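Local coordinates for glycosyl hydrolase family 2, TIM barrel domain protein (Faecalibacterium prausnitzii A2-165, PDB 6ED2) that probably hydrolyses beta-glucuronides as a family 2 glycosyl hydrolase, a gut bacterial beta-glucuronidase that also carries bound magnesium, at residues V117-R122 and E166-A171; A75-L80 and R87-D92; A121-F124 and E129-Q132. One frame throughout, in Å; residues are numbered along the deposited sequence.

Contact 1: V117-R122 and E166-A171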
loop_
_atom_site.group_PDB
_atom_site.type_symbol
_atom_site.label_atom_id
_atom_site.label_comp_id
_atom_site.label_asym_id
_atom_site.label_seq_id
_atom_site.Cartn_x
_atom_site.Cartn_y
_atom_site.Cartn_z
ATOM N N VAL A 117 -31.726 2.782 17.901
ATOM C CA VAL A 117 -31.663 1.365 17.566
ATOM C C VAL A 117 -31.963 1.257 16.080
ATOM O O VAL A 117 -32.969 1.794 15.606
ATOM C CB VAL A 117 -32.650 0.506 18.392
ATOM C CG1 VAL A 117 -32.536 -0.955 17.991
ATOM C CG2 VAL A 117 -32.389 0.647 19.909
ATOM N N THR A 118 -31.088 0.598 15.333
ATOM C CA THR A 118 -31.144 0.608 13.875
ATOM C C THR A 118 -31.612 -0.752 13.383
ATOM O O THR A 118 -30.975 -1.764 13.693
ATOM C CB THR A 118 -29.768 0.958 13.318
ATOM O OG1 THR A 118 -29.336 2.204 13.900
ATOM C CG2 THR A 118 -29.800 1.054 11.798
ATOM N N HIS A 119 -32.719 -0.801 12.627
ATOM C CA HIS A 119 -33.518 0.330 12.131
ATOM C C HIS A 119 -34.825 0.566 12.911
ATOM O O HIS A 119 -35.423 1.631 12.838
ATOM C CB HIS A 119 -33.895 0.084 10.665
ATOM C CG HIS A 119 -32.780 0.306 9.701
ATOM N ND1 HIS A 119 -32.224 1.549 9.481
ATOM C CD2 HIS A 119 -32.128 -0.551 8.882
ATOM C CE1 HIS A 119 -31.261 1.443 8.580
ATOM N NE2 HIS A 119 -31.180 0.177 8.204
ATOM N N ARG A 120 -35.301 -0.471 13.592
ATOM C CA ARG A 120 -36.550 -0.408 14.342
ATOM C C ARG A 120 -36.390 -1.305 15.559
ATOM O O ARG A 120 -35.521 -2.182 15.592
ATOM C CB ARG A 120 -37.752 -0.846 13.489
ATOM C CG ARG A 120 -37.631 -2.263 12.873
ATOM C CD ARG A 120 -38.610 -2.458 11.688
ATOM N NE ARG A 120 -38.447 -1.352 10.754
ATOM C CZ ARG A 120 -37.620 -1.370 9.712
ATOM N NH1 ARG A 120 -36.898 -2.456 9.430
ATOM N NH2 ARG A 120 -37.530 -0.299 8.940
ATOM N N ALA A 121 -37.239 -1.094 16.561
ATOM C CA ALA A 121 -37.053 -1.780 17.834
ATOM C C ALA A 121 -38.388 -2.035 18.527
ATOM O O ALA A 121 -39.312 -1.217 18.457
ATOM C CB ALA A 121 -36.133 -0.968 18.756
ATOM N N ARG A 122 -38.469 -3.184 19.189
ATOM C CA ARG A 122 -39.493 -3.489 20.182
ATOM C C ARG A 122 -38.776 -3.797 21.489
ATOM O O ARG A 122 -37.928 -4.695 21.541
ATOM C CB ARG A 122 -40.366 -4.670 19.744
ATOM C CG ARG A 122 -41.140 -4.397 18.454
ATOM C CD ARG A 122 -41.848 -5.622 17.937
ATOM N NE ARG A 122 -42.807 -6.151 18.904
ATOM C CZ ARG A 122 -43.407 -7.329 18.758
ATOM N NH1 ARG A 122 -43.137 -8.078 17.687
ATOM N NH2 ARG A 122 -44.268 -7.761 19.670
ATOM N N GLU A 166 -39.291 0.474 0.867
ATOM C CA GLU A 166 -39.513 1.735 0.180
ATOM C C GLU A 166 -40.384 2.700 0.981
ATOM O O GLU A 166 -40.721 3.777 0.472
ATOM C CB GLU A 166 -40.138 1.481 -1.195
ATOM C CG GLU A 166 -39.298 0.557 -2.063
ATOM C CD GLU A 166 -39.810 0.440 -3.494
ATOM O OE1 GLU A 166 -40.988 0.781 -3.745
ATOM O OE2 GLU A 166 -39.012 0.038 -4.374
ATOM N N THR A 167 -40.756 2.351 2.214
ATOM C CA THR A 167 -41.552 3.248 3.042
ATOM C C THR A 167 -40.789 3.763 4.260
ATOM O O THR A 167 -41.399 4.385 5.138
ATOM C CB THR A 167 -42.851 2.561 3.485
ATOM O OG1 THR A 167 -42.558 1.267 4.020
ATOM C CG2 THR A 167 -43.793 2.400 2.307
ATOM N N MET A 168 -39.476 3.556 4.326
ATOM C CA MET A 168 -38.682 3.955 5.480
ATOM C C MET A 168 -37.553 4.891 5.060
ATOM O O MET A 168 -37.202 5.010 3.884
ATOM C CB MET A 168 -38.078 2.732 6.181
ATOM C CG MET A 168 -37.118 1.970 5.269
ATOM S SD MET A 168 -36.245 0.612 6.073
ATOM C CE MET A 168 -34.989 1.512 7.015
ATOM N N LEU A 169 -36.965 5.534 6.059
ATOM C CA LEU A 169 -35.768 6.333 5.891
ATOM C C LEU A 169 -34.617 5.653 6.618
ATOM O O LEU A 169 -34.655 5.559 7.857
ATOM C CB LEU A 169 -35.994 7.732 6.447
ATOM C CG LEU A 169 -36.881 8.709 5.677
ATOM C CD1 LEU A 169 -38.365 8.343 5.731
ATOM C CD2 LEU A 169 -36.660 10.061 6.294
ATOM N N PRO A 170 -33.568 5.177 5.923
ATOM C CA PRO A 170 -33.322 5.284 4.479
ATOM C C PRO A 170 -34.008 4.176 3.682
ATOM O O PRO A 170 -34.392 3.151 4.248
ATOM C CB PRO A 170 -31.805 5.150 4.384
ATOM C CG PRO A 170 -31.470 4.181 5.500
ATOM C CD PRO A 170 -32.462 4.480 6.615
ATOM N N ALA A 171 -34.144 4.373 2.374
ATOM C CA ALA A 171 -34.971 3.507 1.542
ATOM C C ALA A 171 -34.149 2.420 0.860
ATOM O O ALA A 171 -32.989 2.618 0.489
ATOM C CB ALA A 171 -35.699 4.338 0.483
HETATM O O HOH W 1 -33.874 3.799 9.891
#
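Met168 lays its terminal methyl over one face of the His119 imidazole, CE standing 3.8 Å from the ring centroid and 15° off the ring normal, a CH-pi contact. Thr118 CG2 covers the opposite face, which leaves the ring sandwiched between two methyl groups. Pro170 adds a third apolar surface, its CD 3.8 Å from His119 CE1. The thioether suits this place because it is slender and has a polarisable sulfur: Met168 SD lies at the edge of the Arg120 guanidinium, in its plane, and accepts a weak hydrogen bond from Arg120 NH2 at 3.3 Å. A bend at the last torsion of Met168 (chi3 -77°) turns CE onto the histidine while SD stays beside the arginine. Both ring nitrogens of His119 are engaged. His119 ND1 is 2.8 Å from a water that donates to Leu169 O, and NE2 is hydrogen-bonded to Asn192. A leucine in place of His119 would probably cost the water and Asn192 their histidine partner and the methionine methyl its aromatic face. Arg120 has its main charge partner in Glu134 on strand 128-134. Cis peptide bonds precede both His119 and Pro170, and His119 and Arg120 form a classic beta bulge opposite Asn161. The contact thus joins the start of strand 120-125 to the loop between strands 152-161 and 172-176, whose Leu169 packs on helix 409-427.

Contact 2: A75-L80 and R87-D92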
loop_
_atom_site.group_PDB
_atom_site.type_symbol
_atom_site.label_atom_id
_atom_site.label_comp_id
_atom_site.label_asym_id
_atom_site.label_seq_id
_atom_site.Cartn_x
_atom_site.Cartn_y
_atom_site.Cartn_z
ATOM N N ALA A 75 -22.373 -0.235 19.300
ATOM C CA ALA A 75 -21.642 -0.613 18.096
ATOM C C ALA A 75 -22.652 -1.122 17.080
ATOM O O ALA A 75 -23.751 -1.561 17.444
ATOM C CB ALA A 75 -20.580 -1.695 18.379
ATOM N N SER A 76 -22.278 -1.049 15.805
ATOM C CA SER A 76 -22.903 -1.928 14.829
ATOM C C SER A 76 -22.423 -3.340 15.110
ATOM O O SER A 76 -21.283 -3.544 15.543
ATOM C CB SER A 76 -22.532 -1.536 13.396
ATOM O OG SER A 76 -22.880 -0.189 13.110
ATOM N N PHE A 77 -23.294 -4.327 14.871
ATOM C CA PHE A 77 -22.859 -5.697 15.107
ATOM C C PHE A 77 -22.022 -6.259 13.959
ATOM O O PHE A 77 -21.256 -7.196 14.185
ATOM C CB PHE A 77 -24.065 -6.616 15.403
ATOM C CG PHE A 77 -24.991 -6.875 14.212
ATOM C CD1 PHE A 77 -24.651 -7.790 13.215
ATOM C CD2 PHE A 77 -26.221 -6.232 14.126
ATOM C CE1 PHE A 77 -25.514 -8.056 12.127
ATOM C CE2 PHE A 77 -27.098 -6.488 13.048
ATOM C CZ PHE A 77 -26.735 -7.397 12.042
ATOM N N CYS A 78 -22.096 -5.668 12.761
ATOM C CA CYS A 78 -21.724 -6.386 11.534
ATOM C C CYS A 78 -20.223 -6.693 11.453
ATOM O O CYS A 78 -19.837 -7.800 11.061
ATOM C CB CYS A 78 -22.168 -5.587 10.298
ATOM S SG CYS A 78 -23.821 -4.809 10.413
ATOM N N ASP A 79 -19.360 -5.718 11.761
ATOM C CA ASP A 79 -17.930 -5.857 11.484
ATOM C C ASP A 79 -17.148 -6.497 12.629
ATOM O O ASP A 79 -15.913 -6.567 12.563
ATOM C CB ASP A 79 -17.315 -4.493 11.158
ATOM C CG ASP A 79 -17.627 -4.038 9.750
ATOM O OD1 ASP A 79 -18.283 -4.816 9.011
ATOM O OD2 ASP A 79 -17.218 -2.903 9.386
ATOM N N LEU A 80 -17.830 -6.939 13.679
ATOM C CA LEU A 80 -17.162 -7.640 14.765
ATOM C C LEU A 80 -16.901 -9.097 14.414
ATOM O O LEU A 80 -15.949 -9.689 14.938
ATOM C CB LEU A 80 -18.003 -7.533 16.045
ATOM C CG LEU A 80 -18.228 -6.067 16.455
ATOM C CD1 LEU A 80 -19.133 -5.976 17.628
ATOM C CD2 LEU A 80 -16.897 -5.427 16.788
ATOM N N ARG A 87 -22.014 -10.748 9.107
ATOM C CA ARG A 87 -21.841 -9.355 8.702
ATOM C C ARG A 87 -23.036 -8.878 7.891
ATOM O O ARG A 87 -23.522 -7.760 8.091
ATOM C CB ARG A 87 -20.550 -9.162 7.906
ATOM C CG ARG A 87 -20.222 -7.693 7.634
ATOM C CD ARG A 87 -19.255 -7.538 6.442
ATOM N NE ARG A 87 -19.944 -7.703 5.169
ATOM C CZ ARG A 87 -19.371 -8.097 4.027
ATOM N NH1 ARG A 87 -18.075 -8.379 3.971
ATOM N NH2 ARG A 87 -20.105 -8.206 2.922
ATOM N N GLU A 88 -23.549 -9.723 7.001
ATOM C CA GLU A 88 -24.640 -9.337 6.109
ATOM C C GLU A 88 -26.018 -9.730 6.643
ATOM O O GLU A 88 -27.003 -9.619 5.908
ATOM C CB GLU A 88 -24.426 -9.956 4.722
ATOM C CG GLU A 88 -23.244 -9.374 3.931
ATOM C CD GLU A 88 -23.591 -8.064 3.205
ATOM O OE1 GLU A 88 -24.776 -7.674 3.186
ATOM O OE2 GLU A 88 -22.680 -7.413 2.647
ATOM N N TYR A 89 -26.108 -10.204 7.890
ATOM C CA TYR A 89 -27.391 -10.646 8.426
ATOM C C TYR A 89 -28.457 -9.567 8.286
ATOM O O TYR A 89 -28.251 -8.403 8.668
ATOM C CB TYR A 89 -27.270 -11.033 9.899
ATOM C CG TYR A 89 -28.600 -11.480 10.446
ATOM C CD1 TYR A 89 -29.025 -12.801 10.283
ATOM C CD2 TYR A 89 -29.460 -10.585 11.081
ATOM C CE1 TYR A 89 -30.250 -13.227 10.769
ATOM C CE2 TYR A 89 -30.705 -11.001 11.563
ATOM C CZ TYR A 89 -31.089 -12.323 11.403
ATOM O OH TYR A 89 -32.306 -12.753 11.883
ATOM N N CYS A 90 -29.613 -9.964 7.765
ATOM C CA CYS A 90 -30.717 -9.037 7.533
ATOM C C CYS A 90 -31.994 -9.655 8.083
ATOM O O CYS A 90 -32.415 -10.721 7.624
ATOM C CB CYS A 90 -30.859 -8.713 6.042
ATOM S SG CYS A 90 -32.086 -7.400 5.693
ATOM N N GLY A 91 -32.586 -9.012 9.073
ATOM C CA GLY A 91 -33.785 -9.556 9.679
ATOM C C GLY A 91 -33.889 -9.127 11.132
ATOM O O GLY A 91 -33.445 -8.042 11.498
ATOM N N ASP A 92 -34.506 -10.004 11.928
ATOM C CA ASP A 92 -34.685 -9.791 13.365
ATOM C C ASP A 92 -33.440 -10.229 14.138
ATOM O O ASP A 92 -32.859 -11.283 13.853
ATOM C CB ASP A 92 -35.872 -10.613 13.880
ATOM C CG ASP A 92 -37.226 -10.036 13.507
ATOM O OD1 ASP A 92 -37.327 -8.858 13.089
ATOM O OD2 ASP A 92 -38.208 -10.792 13.643
#
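Phe77 carries its CG between the backbone N and the carbonyl carbon (chi1 69°), a torsion that brings the CE1 and CZ rim of its ring up to the base of Tyr89. Phe77 CE1 is 4.1 Å from Tyr89 CB, and Tyr89 O lies at the edge of the phenylalanine ring, 3.8 Å from Phe77 CZ, where the weakly positive ring hydrogens suit a carbonyl oxygen. Cys78 SG sits over one face of the same ring. The small cysteine allows close backbone approach: Cys78 CB is 3.4 Å from Arg87 O, and Cys78 O in turn receives a CA-H...O contact from Arg87 CA. Asp79 OD1 touches the aliphatic part of the arginine, 3.7 Å from Arg87 CG, but its carboxylate does not pair with the guanidinium; OD2 is bound by Tyr193. Arg87 NH2 instead bridges to Glu88 OE2 at 2.7 Å, nearly in the guanidinium plane, and also to Glu589, while NH1 reaches Ser549 O of a neighbouring subunit. With chi1 at 180°, the Tyr89 ring runs toward Asp92, and its OH donates to Asp92 O, bridging over the extended Gly91, where a side chain would jam against the preceding carbonyl O. The contact closes the connection from strand 75-76 through the short helix 84-87, which ends at Arg87, to strand 92-101; Phe77 packs with Phe48 and Phe93 on the beta sheet of the family 2 sugar-binding domain.

Contact 3: A121-F124 and E129-Q132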
loop_
_atom_site.group_PDB
_atom_site.type_symbol
_atom_site.label_atom_id
_atom_site.label_comp_id
_atom_site.label_asym_id
_atom_site.label_seq_id
_atom_site.Cartn_x
_atom_site.Cartn_y
_atom_site.Cartn_z
ATOM N N ALA A 121 -37.239 -1.094 16.561
ATOM C CA ALA A 121 -37.053 -1.780 17.834
ATOM C C ALA A 121 -38.388 -2.035 18.527
ATOM O O ALA A 121 -39.312 -1.217 18.457
ATOM C CB ALA A 121 -36.133 -0.968 18.756
ATOM N N ARG A 122 -38.469 -3.184 19.189
ATOM C CA ARG A 122 -39.493 -3.489 20.182
ATOM C C ARG A 122 -38.776 -3.797 21.489
ATOM O O ARG A 122 -37.928 -4.695 21.541
ATOM C CB ARG A 122 -40.366 -4.670 19.744
ATOM C CG ARG A 122 -41.140 -4.397 18.454
ATOM C CD ARG A 122 -41.848 -5.622 17.937
ATOM N NE ARG A 122 -42.807 -6.151 18.904
ATOM C CZ ARG A 122 -43.407 -7.329 18.758
ATOM N NH1 ARG A 122 -43.137 -8.078 17.687
ATOM N NH2 ARG A 122 -44.268 -7.761 19.670
ATOM N N VAL A 123 -39.100 -3.043 22.533
ATOM C CA VAL A 123 -38.402 -3.127 23.807
ATOM C C VAL A 123 -39.287 -3.847 24.818
ATOM O O VAL A 123 -40.466 -3.506 24.983
ATOM C CB VAL A 123 -38.002 -1.732 24.306
ATOM C CG1 VAL A 123 -37.355 -1.808 25.690
ATOM C CG2 VAL A 123 -37.069 -1.085 23.292
ATOM N N PHE A 124 -38.713 -4.839 25.491
ATOM C CA PHE A 124 -39.365 -5.576 26.559
ATOM C C PHE A 124 -38.566 -5.404 27.843
ATOM O O PHE A 124 -37.331 -5.441 27.829
ATOM C CB PHE A 124 -39.479 -7.065 26.221
ATOM C CG PHE A 124 -40.161 -7.339 24.914
ATOM C CD1 PHE A 124 -41.491 -7.723 24.881
ATOM C CD2 PHE A 124 -39.472 -7.218 23.708
ATOM C CE1 PHE A 124 -42.125 -7.977 23.671
ATOM C CE2 PHE A 124 -40.108 -7.462 22.497
ATOM C CZ PHE A 124 -41.434 -7.841 22.485
ATOM N N GLU A 129 -43.748 -5.867 26.748
ATOM C CA GLU A 129 -43.431 -4.865 25.733
ATOM C C GLU A 129 -43.777 -3.473 26.233
ATOM O O GLU A 129 -44.891 -3.237 26.702
ATOM C CB GLU A 129 -44.190 -5.171 24.438
ATOM C CG GLU A 129 -43.686 -4.402 23.210
ATOM C CD GLU A 129 -44.092 -5.054 21.884
ATOM O OE1 GLU A 129 -44.716 -6.139 21.906
ATOM O OE2 GLU A 129 -43.775 -4.486 20.818
ATOM N N VAL A 130 -42.822 -2.543 26.127
ATOM C CA VAL A 130 -42.956 -1.223 26.738
ATOM C C VAL A 130 -42.663 -0.096 25.750
ATOM O O VAL A 130 -42.850 1.084 26.079
ATOM C CB VAL A 130 -42.025 -1.075 27.965
ATOM C CG1 VAL A 130 -42.529 -1.898 29.140
ATOM C CG2 VAL A 130 -40.592 -1.437 27.599
ATOM N N ALA A 131 -42.157 -0.423 24.561
ATOM C CA ALA A 131 -41.944 0.620 23.562
ATOM C C ALA A 131 -41.776 -0.007 22.188
ATOM O O ALA A 131 -41.373 -1.169 22.058
ATOM C CB ALA A 131 -40.736 1.506 23.873
ATOM N N GLN A 132 -42.129 0.775 21.172
ATOM C CA GLN A 132 -41.881 0.438 19.782
ATOM C C GLN A 132 -41.353 1.686 19.103
ATOM O O GLN A 132 -41.783 2.799 19.418
ATOM C CB GLN A 132 -43.138 -0.059 19.070
ATOM C CG GLN A 132 -43.714 -1.310 19.691
ATOM C CD GLN A 132 -45.051 -1.672 19.098
ATOM O OE1 GLN A 132 -45.834 -0.791 18.739
ATOM N NE2 GLN A 132 -45.320 -2.976 18.976
#
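Arg122 grips the carboxylate of Glu129 side-on with two nitrogens, NE to OE2 at 2.7 Å and NH2 to OE1 at 2.8 Å. Both oxygens lie close to the guanidinium plane, and the second bond is almost straight at 176°, but the two flat groups are turned 31° against each other. A bend in the arginine chain (chi3 60°) swings its guanidinium back across the neighbouring strand. Glu129 OE2 also accepts from Gln132 NE2 at 2.8 Å, the amide and Arg122 NE arriving from opposite faces of the carboxylate plane. Phe124, on the same face of the sheet, has the aliphatic part of Glu129 over its ring, with CE1 3.6 Å from Glu129 CB. Between the strands, Val123 N donates to Ala131 O and Val130 N to Val123 O. Val130 and Ala131 both face Val123, a classic beta bulge that shifts the register by one. On the other face, Val123 and Ala131 pack together beside Phe140 and Ala142 of strand 140-143. The hairpin is therefore two-sided: small apolar residues fit its sheet-packing side, while the other bears an ion pair whose two arginine donors, with the Gln132 amide as a third, probably stabilise the charge of Glu129 and restrain its rotation.

In the fold
All three contacts belong to the sugar-binding domain, but they differ in burial. Contacts 1 and 2 are buried, whereas contact 3 is partly buried, with charged and amide groups at its margin. Contacts 1 and 3 both use strand 120-125. Their segments overlap at Ala121 and Arg122, which take part only in the pairing with 129-132, while His119 and Arg120 meet the loop 166-171; a beta bulge occurs in each region. Contact 2 comes earlier in the chain, its nearest atoms about 6 Å from contact 1. Antiparallel strand pairing, interrupted by a bulge, and a two-pronged salt bridge distinguish contact 3; methyl-aromatic packing and a bridging water mark contact 1, and apolar and carbonyl contacts mark contact 2.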